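Local atomic coordinates of alpha-rhamnosidase (Dictyoglomus thermophilum, PDB entry 6I60), a protein that probably hydrolyses terminal non-reducing alpha-L-rhamnose residues in alpha-L-rhamnosides, as a bacterial glycoside hydrolase built from several domains. Residues Arg832-Val837 with Gly855-Ala860; Met884-Pro889 with Gly894-Pro899; Phe905-Gly910 with Ile928-Gly933. All blocks are in the same frame, centred on the assembly; numbering follows the deposited sequence.

Interaction 1 of 3, residues Arg832-Val837 with Gly855-Ala860; sequences RVIAGV and GDLKYA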
loop_
_atom_site.group_PDB
_atom_site.type_symbol
_atom_site.label_atom_id
_atom_site.label_comp_id
_atom_site.label_asym_id
_atom_site.label_seq_id
_atom_site.Cartn_x
_atom_site.Cartn_y
_atom_site.Cartn_z
ATOM N N ARG A 832 4.266 -0.048 -18.249
ATOM C CA ARG A 832 3.570 -0.880 -19.225
ATOM C C ARG A 832 3.782 -0.416 -20.662
ATOM O O ARG A 832 3.699 -1.234 -21.585
ATOM C CB ARG A 832 2.072 -0.910 -18.913
ATOM C CG ARG A 832 1.730 -1.305 -17.484
ATOM C CD ARG A 832 0.223 -1.301 -17.239
ATOM N NE ARG A 832 -0.492 -0.449 -18.188
ATOM C CZ ARG A 832 -1.381 -0.893 -19.071
ATOM N NH1 ARG A 832 -1.674 -2.186 -19.135
ATOM N NH2 ARG A 832 -1.978 -0.042 -19.897
ATOM N N VAL A 833 4.043 0.872 -20.884
ATOM C CA VAL A 833 4.130 1.436 -22.231
ATOM C C VAL A 833 5.554 1.883 -22.560
ATOM O O VAL A 833 6.162 1.389 -23.511
ATOM C CB VAL A 833 3.119 2.589 -22.417
ATOM C CG1 VAL A 833 3.389 3.333 -23.715
ATOM C CG2 VAL A 833 1.703 2.043 -22.398
ATOM N N ILE A 834 6.099 2.824 -21.786
ATOM C CA ILE A 834 7.435 3.347 -22.073
ATOM C C ILE A 834 8.468 2.232 -21.982
ATOM O O ILE A 834 9.208 1.962 -22.935
ATOM C CB ILE A 834 7.775 4.513 -21.129
ATOM C CG1 ILE A 834 6.944 5.744 -21.492
ATOM C CG2 ILE A 834 9.265 4.833 -21.185
ATOM C CD1 ILE A 834 7.373 7.002 -20.780
ATOM N N ALA A 835 8.532 1.564 -20.830
ATOM C CA ALA A 835 9.357 0.366 -20.714
ATOM C C ALA A 835 8.776 -0.766 -21.552
ATOM O O ALA A 835 9.442 -1.303 -22.446
ATOM C CB ALA A 835 9.477 -0.044 -19.248
ATOM N N GLY A 836 7.528 -1.140 -21.278
ATOM C CA GLY A 836 6.801 -2.043 -22.146
ATOM C C GLY A 836 6.588 -3.447 -21.617
ATOM O O GLY A 836 6.645 -4.408 -22.388
ATOM N N VAL A 837 6.335 -3.589 -20.320
ATOM C CA VAL A 837 6.046 -4.886 -19.718
ATOM C C VAL A 837 4.672 -4.810 -19.062
ATOM O O VAL A 837 4.458 -4.016 -18.137
ATOM C CB VAL A 837 7.130 -5.315 -18.715
ATOM C CG1 VAL A 837 7.474 -4.183 -17.752
ATOM C CG2 VAL A 837 6.690 -6.563 -17.963
ATOM N N GLY A 855 9.217 9.762 -29.125
ATOM C CA GLY A 855 9.931 11.006 -28.883
ATOM C C GLY A 855 11.417 10.864 -29.141
ATOM O O GLY A 855 11.850 10.261 -30.129
ATOM N N ASP A 856 12.215 11.431 -28.235
ATOM C CA ASP A 856 13.668 11.334 -28.291
ATOM C C ASP A 856 14.216 10.336 -27.275
ATOM O O ASP A 856 15.346 10.489 -26.800
ATOM C CB ASP A 856 14.300 12.710 -28.081
ATOM C CG ASP A 856 13.754 13.423 -26.857
ATOM O OD1 ASP A 856 12.658 13.051 -26.390
ATOM O OD2 ASP A 856 14.422 14.355 -26.362
ATOM N N LEU A 857 13.433 9.317 -26.932
ATOM C CA LEU A 857 13.884 8.311 -25.981
ATOM C C LEU A 857 14.962 7.434 -26.603
ATOM O O LEU A 857 14.867 7.032 -27.766
ATOM C CB LEU A 857 12.709 7.447 -25.521
ATOM C CG LEU A 857 11.722 8.095 -24.550
ATOM C CD1 LEU A 857 10.640 7.107 -24.144
ATOM C CD2 LEU A 857 12.446 8.636 -23.329
ATOM N N LYS A 858 15.995 7.135 -25.816
ATOM C CA LYS A 858 17.090 6.286 -26.262
ATOM C C LYS A 858 17.123 4.929 -25.579
ATOM O O LYS A 858 17.534 3.950 -26.205
ATOM C CB LYS A 858 18.435 6.989 -26.036
ATOM C CG LYS A 858 18.518 8.383 -26.641
ATOM C CD LYS A 858 19.948 8.906 -26.641
ATOM C CE LYS A 858 20.245 9.721 -25.389
ATOM N NZ LYS A 858 19.814 11.141 -25.532
ATOM N N TYR A 859 16.697 4.844 -24.321
ATOM C CA TYR A 859 16.687 3.581 -23.597
ATOM C C TYR A 859 15.619 3.636 -22.515
ATOM O O TYR A 859 15.150 4.710 -22.131
ATOM C CB TYR A 859 18.060 3.273 -22.981
ATOM C CG TYR A 859 18.533 4.308 -21.983
ATOM C CD1 TYR A 859 18.145 4.244 -20.650
ATOM C CD2 TYR A 859 19.366 5.350 -22.372
ATOM C CE1 TYR A 859 18.567 5.188 -19.736
ATOM C CE2 TYR A 859 19.798 6.299 -21.461
ATOM C CZ TYR A 859 19.396 6.212 -20.144
ATOM O OH TYR A 859 19.818 7.149 -19.229
ATOM N N ALA A 860 15.245 2.455 -22.023
ATOM C CA ALA A 860 14.304 2.323 -20.919
ATOM C C ALA A 860 14.340 0.887 -20.422
ATOM O O ALA A 860 14.517 -0.040 -21.215
ATOM C CB ALA A 860 12.877 2.702 -21.341
#
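I834, in the last turn of helix 826-835, meets L857 and A860 with a single branch, its CG2 methyl. CG2 lies 4.0 Å from L857 CD1 and 4.2 Å from A860 CB, so it bridges the leucine of the loop and the alanine of the strand. The I834 and L857 side chains cross at about a right angle. In I834, CG2 is anti to the backbone N while CG1 stands beside that N (chi1 -71°), which leaves the smaller branch to face the second segment. The methyl of A860 also rests on the end of the helix backbone, 4.1 Å from I834 O and 4.3 Å from A835 CA. I834 O is hydrogen-bonded to W875 NE1, and the W875 side chain also touches L857 and A860. F468 and C470 of strand 466-470 pack on I834 as well. Just beyond, G836 ends the helix with a positive phi of 108°, a turn that leads into strand 837-841. Van der Waals contacts alone, of methyl groups with each other and with the helix-end backbone, join helix 826-835 to the start of strand 859-866; no hydrogen bond crosses. The contact is buried and mostly apolar, and the polar atom it touches, I834 O, is satisfied by W875.

Interaction 2 of 3, residues Met884-Pro889 with Gly894-Pro899; sequences MRISVP and GEVHVP
M884 reaches across to V896 and V898 and supplies a long bump. Its SD meets V896 CG1 tip to tip at 3.7 Å. The chain is extended through chi2 but bent at chi3 (-33°), which carries CE on to V898, 3.7 Å from CG2 and 3.8 Å from CG1, so that the methyl sits in the fork of that valine. The ring of P899 borders the same hollow at CD. V896 splits its two branches between neighbours: CG1 takes the methionine sulfur, whereas CG2 takes I886 CD1 at 3.8 Å. At the other end G894 brings only backbone up to V888, whose CG1 lies 4.2 Å from G894 N. The two strands run nearly antiparallel (164°) with axes 8.8 Å apart and no hydrogen bond between them, so they face each other from two packed sheets, as in a beta sandwich, rather than pairing edge to edge. Strand 882-888 lies between 869-877 and 935-941 in one sheet, and strand 893-899 between 846-849 and 927-932 in the other. F849 and F939 add aromatic bulk from these neighbours to I886 and V896.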
loop_
_atom_site.group_PDB
_atom_site.type_symbol
_atom_site.label_atom_id
_atom_site.label_comp_id
_atom_site.label_asym_id
_atom_site.label_seq_id
_atom_site.Cartn_x
_atom_site.Cartn_y
_atom_site.Cartn_z
ATOM N N MET A 884 16.835 -5.228 -27.687
ATOM C CA MET A 884 15.810 -5.619 -26.729
ATOM C C MET A 884 16.272 -6.858 -25.980
ATOM O O MET A 884 16.623 -7.865 -26.604
ATOM C CB MET A 884 14.472 -5.882 -27.424
ATOM C CG MET A 884 13.268 -5.682 -26.524
ATOM S SD MET A 884 11.711 -6.008 -27.367
ATOM C CE MET A 884 12.103 -5.466 -29.024
ATOM N N ARG A 885 16.271 -6.785 -24.649
ATOM C CA ARG A 885 16.645 -7.908 -23.798
ATOM C C ARG A 885 15.547 -8.130 -22.772
ATOM O O ARG A 885 15.235 -7.227 -21.990
ATOM C CB ARG A 885 17.984 -7.662 -23.099
ATOM C CG ARG A 885 18.473 -8.848 -22.287
ATOM C CD ARG A 885 19.594 -8.455 -21.342
ATOM N NE ARG A 885 20.333 -9.619 -20.861
ATOM C CZ ARG A 885 20.108 -10.221 -19.698
ATOM N NH1 ARG A 885 19.159 -9.771 -18.889
ATOM N NH2 ARG A 885 20.832 -11.274 -19.345
ATOM N N ILE A 886 14.965 -9.329 -22.773
ATOM C CA ILE A 886 13.876 -9.661 -21.865
ATOM C C ILE A 886 14.294 -10.836 -20.992
ATOM O O ILE A 886 15.234 -11.574 -21.299
ATOM C CB ILE A 886 12.566 -9.984 -22.614
ATOM C CG1 ILE A 886 12.702 -11.301 -23.380
ATOM C CG2 ILE A 886 12.192 -8.846 -23.552
ATOM C CD1 ILE A 886 11.375 -11.936 -23.741
ATOM N N SER A 887 13.576 -10.997 -19.883
ATOM C CA SER A 887 13.799 -12.104 -18.961
ATOM C C SER A 887 12.448 -12.630 -18.505
ATOM O O SER A 887 11.629 -11.872 -17.978
ATOM C CB SER A 887 14.643 -11.664 -17.763
ATOM O OG SER A 887 16.019 -11.640 -18.101
ATOM N N VAL A 888 12.215 -13.923 -18.717
ATOM C CA VAL A 888 10.968 -14.578 -18.352
ATOM C C VAL A 888 11.294 -15.648 -17.309
ATOM O O VAL A 888 12.153 -16.491 -17.563
ATOM C CB VAL A 888 10.256 -15.212 -19.558
ATOM C CG1 VAL A 888 8.860 -15.680 -19.170
ATOM C CG2 VAL A 888 10.199 -14.225 -20.716
ATOM N N PRO A 889 10.641 -15.651 -16.152
ATOM C CA PRO A 889 10.899 -16.695 -15.156
ATOM C C PRO A 889 10.206 -17.996 -15.541
ATOM O O PRO A 889 9.406 -18.063 -16.474
ATOM C CB PRO A 889 10.307 -16.103 -13.875
ATOM C CG PRO A 889 9.182 -15.247 -14.358
ATOM C CD PRO A 889 9.582 -14.717 -15.721
ATOM N N GLY A 894 6.436 -15.578 -22.614
ATOM C CA GLY A 894 6.644 -14.218 -23.072
ATOM C C GLY A 894 6.099 -14.016 -24.472
ATOM O O GLY A 894 6.152 -14.919 -25.310
ATOM N N GLU A 895 5.574 -12.819 -24.722
ATOM C CA GLU A 895 5.041 -12.431 -26.028
ATOM C C GLU A 895 5.705 -11.110 -26.409
ATOM O O GLU A 895 5.243 -10.036 -26.016
ATOM C CB GLU A 895 3.520 -12.318 -25.987
ATOM C CG GLU A 895 2.883 -11.988 -27.327
ATOM C CD GLU A 895 1.369 -12.091 -27.295
ATOM O OE1 GLU A 895 0.852 -13.199 -27.038
ATOM O OE2 GLU A 895 0.697 -11.062 -27.528
ATOM N N VAL A 896 6.791 -11.193 -27.169
ATOM C CA VAL A 896 7.544 -10.009 -27.562
ATOM C C VAL A 896 6.836 -9.310 -28.714
ATOM O O VAL A 896 6.357 -9.954 -29.655
ATOM C CB VAL A 896 8.985 -10.391 -27.942
ATOM C CG1 VAL A 896 9.873 -9.158 -27.960
ATOM C CG2 VAL A 896 9.524 -11.429 -26.975
ATOM N N HIS A 897 6.766 -7.983 -28.643
ATOM C CA HIS A 897 6.162 -7.150 -29.683
ATOM C C HIS A 897 7.228 -6.170 -30.160
ATOM O O HIS A 897 7.294 -5.026 -29.702
ATOM C CB HIS A 897 4.913 -6.417 -29.165
ATOM C CG HIS A 897 3.723 -7.305 -28.975
ATOM N ND1 HIS A 897 2.477 -6.816 -28.647
ATOM C CD2 HIS A 897 3.588 -8.648 -29.065
ATOM C CE1 HIS A 897 1.626 -7.820 -28.544
ATOM N NE2 HIS A 897 2.275 -8.943 -28.792
ATOM N N VAL A 898 8.070 -6.625 -31.082
ATOM C CA VAL A 898 9.124 -5.787 -31.645
ATOM C C VAL A 898 8.487 -4.787 -32.604
ATOM O O VAL A 898 7.875 -5.192 -33.603
ATOM C CB VAL A 898 10.197 -6.635 -32.348
ATOM C CG1 VAL A 898 11.381 -5.773 -32.739
ATOM C CG2 VAL A 898 10.643 -7.782 -31.451
ATOM N N PRO A 899 8.593 -3.485 -32.343
ATOM C CA PRO A 899 7.992 -2.500 -33.251
ATOM C C PRO A 899 8.804 -2.345 -34.528
ATOM O O PRO A 899 10.034 -2.250 -34.504
ATOM C CB PRO A 899 8.005 -1.206 -32.427
ATOM C CG PRO A 899 9.152 -1.377 -31.487
ATOM C CD PRO A 899 9.264 -2.852 -31.194
#

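Interaction 3 of 3, residues Phe905-Gly910 with Ile928-Gly933; sequences FVVKEG and IVIRVG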
loop_
_atom_site.group_PDB
_atom_site.type_symbol
_atom_site.label_atom_id
_atom_site.label_comp_id
_atom_site.label_asym_id
_atom_site.label_seq_id
_atom_site.Cartn_x
_atom_site.Cartn_y
_atom_site.Cartn_z
ATOM N N PHE A 905 14.499 -4.767 -42.370
ATOM C CA PHE A 905 15.198 -5.053 -41.124
ATOM C C PHE A 905 15.594 -6.521 -41.126
ATOM O O PHE A 905 15.399 -7.234 -42.113
ATOM C CB PHE A 905 14.332 -4.687 -39.917
ATOM C CG PHE A 905 12.907 -5.139 -40.036
ATOM C CD1 PHE A 905 12.514 -6.374 -39.546
ATOM C CD2 PHE A 905 11.958 -4.334 -40.644
ATOM C CE1 PHE A 905 11.202 -6.793 -39.658
ATOM C CE2 PHE A 905 10.647 -4.749 -40.762
ATOM C CZ PHE A 905 10.268 -5.981 -40.268
ATOM N N VAL A 906 16.156 -6.971 -40.006
ATOM C CA VAL A 906 16.732 -8.304 -39.894
ATOM C C VAL A 906 16.071 -9.115 -38.785
ATOM O O VAL A 906 15.636 -10.248 -39.008
ATOM C CB VAL A 906 18.262 -8.238 -39.685
ATOM C CG1 VAL A 906 18.888 -9.600 -39.905
ATOM C CG2 VAL A 906 18.880 -7.213 -40.626
ATOM N N VAL A 907 15.984 -8.545 -37.579
ATOM C CA VAL A 907 15.475 -9.230 -36.389
ATOM C C VAL A 907 16.330 -10.458 -36.093
ATOM O O VAL A 907 16.219 -11.488 -36.767
ATOM C CB VAL A 907 13.988 -9.613 -36.528
ATOM C CG1 VAL A 907 13.520 -10.353 -35.287
ATOM C CG2 VAL A 907 13.140 -8.375 -36.757
ATOM N N LYS A 908 17.182 -10.363 -35.075
ATOM C CA LYS A 908 18.112 -11.428 -34.724
ATOM C C LYS A 908 17.894 -11.852 -33.279
ATOM O O LYS A 908 17.918 -11.013 -32.373
ATOM C CB LYS A 908 19.562 -10.981 -34.924
ATOM C CG LYS A 908 19.940 -10.712 -36.371
ATOM C CD LYS A 908 21.425 -10.405 -36.497
ATOM C CE LYS A 908 21.934 -9.622 -35.301
ATOM N NZ LYS A 908 23.208 -10.182 -34.763
ATOM N N GLU A 909 17.687 -13.153 -33.069
ATOM C CA GLU A 909 17.594 -13.722 -31.723
ATOM C C GLU A 909 19.011 -14.030 -31.248
ATOM O O GLU A 909 19.468 -15.173 -31.232
ATOM C CB GLU A 909 16.709 -14.962 -31.721
ATOM C CG GLU A 909 16.202 -15.366 -30.345
ATOM C CD GLU A 909 15.022 -16.321 -30.414
ATOM O OE1 GLU A 909 15.082 -17.392 -29.772
ATOM O OE2 GLU A 909 14.032 -16.002 -31.109
ATOM N N GLY A 910 19.715 -12.973 -30.853
ATOM C CA GLY A 910 21.120 -13.090 -30.522
ATOM C C GLY A 910 21.974 -13.084 -31.772
ATOM O O GLY A 910 22.000 -12.093 -32.507
ATOM N N ILE A 928 6.368 -7.070 -34.774
ATOM C CA ILE A 928 6.826 -8.422 -35.077
ATOM C C ILE A 928 6.665 -9.242 -33.805
ATOM O O ILE A 928 7.242 -8.902 -32.763
ATOM C CB ILE A 928 8.281 -8.445 -35.575
ATOM C CG1 ILE A 928 8.341 -8.065 -37.057
ATOM C CG2 ILE A 928 8.906 -9.816 -35.355
ATOM C CD1 ILE A 928 7.985 -9.200 -38.001
ATOM N N VAL A 929 5.879 -10.309 -33.885
ATOM C CA VAL A 929 5.493 -11.082 -32.710
ATOM C C VAL A 929 6.442 -12.260 -32.542
ATOM O O VAL A 929 6.649 -13.046 -33.475
ATOM C CB VAL A 929 4.037 -11.560 -32.823
ATOM C CG1 VAL A 929 3.640 -12.338 -31.579
ATOM C CG2 VAL A 929 3.109 -10.375 -33.039
ATOM N N ILE A 930 7.017 -12.382 -31.348
ATOM C CA ILE A 930 7.883 -13.496 -30.983
ATOM C C ILE A 930 7.358 -14.091 -29.685
ATOM O O ILE A 930 7.090 -13.359 -28.726
ATOM C CB ILE A 930 9.351 -13.056 -30.822
ATOM C CG1 ILE A 930 9.854 -12.378 -32.099
ATOM C CG2 ILE A 930 10.231 -14.245 -30.472
ATOM C CD1 ILE A 930 11.069 -11.501 -31.886
ATOM N N ARG A 931 7.203 -15.411 -29.658
ATOM C CA ARG A 931 6.708 -16.128 -28.490
ATOM C C ARG A 931 7.841 -16.964 -27.914
ATOM O O ARG A 931 8.414 -17.803 -28.617
ATOM C CB ARG A 931 5.514 -17.012 -28.855
ATOM C CG ARG A 931 4.219 -16.244 -29.034
ATOM C CD ARG A 931 3.193 -17.052 -29.808
ATOM N NE ARG A 931 2.397 -16.212 -30.699
ATOM C CZ ARG A 931 1.417 -15.409 -30.294
ATOM N NH1 ARG A 931 1.105 -15.331 -29.006
ATOM N NH2 ARG A 931 0.747 -14.683 -31.179
ATOM N N VAL A 932 8.165 -16.728 -26.643
ATOM C CA VAL A 932 9.250 -17.421 -25.962
ATOM C C VAL A 932 8.736 -17.958 -24.631
ATOM O O VAL A 932 7.647 -17.613 -24.171
ATOM C CB VAL A 932 10.482 -16.514 -25.739
ATOM C CG1 VAL A 932 10.967 -15.928 -27.058
ATOM C CG2 VAL A 932 10.163 -15.408 -24.737
ATOM N N GLY A 933 9.544 -18.820 -24.017
ATOM C CA GLY A 933 9.251 -19.325 -22.691
ATOM C C GLY A 933 10.161 -18.719 -21.643
ATOM O O GLY A 933 10.566 -17.560 -21.768
#
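F905 leans across to I928, and its side chain can be followed outward from the backbone. CB points toward the strand opposite, CG lies between the backbone N and the carbonyl carbon (chi1 45°), and the ring then carries CE1 to 4.1 Å from I928 CG1. The isoleucine meets the ring obliquely. I928 offers CG1 from beside its backbone N, while Y915 lies nearly parallel to the phenylalanine ring and also touches I928. Two residues on, V907 CG1 stands 4.3 Å from I930 CD1. At the edge, the carboxylate oxygen E909 OE2 approaches I930 CG2 to 4.2 Å, a simple packing contact. K908 turns the other way, its NZ hydrogen-bonded to G910 O at 3.2 Å in the carbonyl plane. A G1 beta bulge, with V907 and K908 set opposite the single residue Y940, opens the short strand 908-909. That strand pairs with 935-941 in the seven-stranded sheet, and 927-932 pairs with 893-899 in the sheet packed against it. From strand 935-941, M941 touches V907, and F939 touches I930 and E909, so the contact lies between two sheets of the C-terminal sandwich.

How the interactions relate
From the N terminus, interaction 1 comes first and closes a loop holding strands 837-841 and 846-849, where helix 826-835 hands over to the C-terminal sheets. Interaction 2 then closes the short turn between 889 and 894, and interaction 3 closes the loop from 910 to 928 with its two short strands, 912-913 and 922-923. The three follow in series, none nesting in or crossing another. Interactions 2 and 3 touch: strands 893-899 and 927-932 are neighbours, with V898 O 2.7 Å from I928 N and V896 N 2.7 Å from I930 O, probable hydrogen bonds. Interaction 1 stands apart, its nearest atoms about 7 Å from interaction 2 and about 11 Å from interaction 3, yet reaches the same seven-stranded sheet.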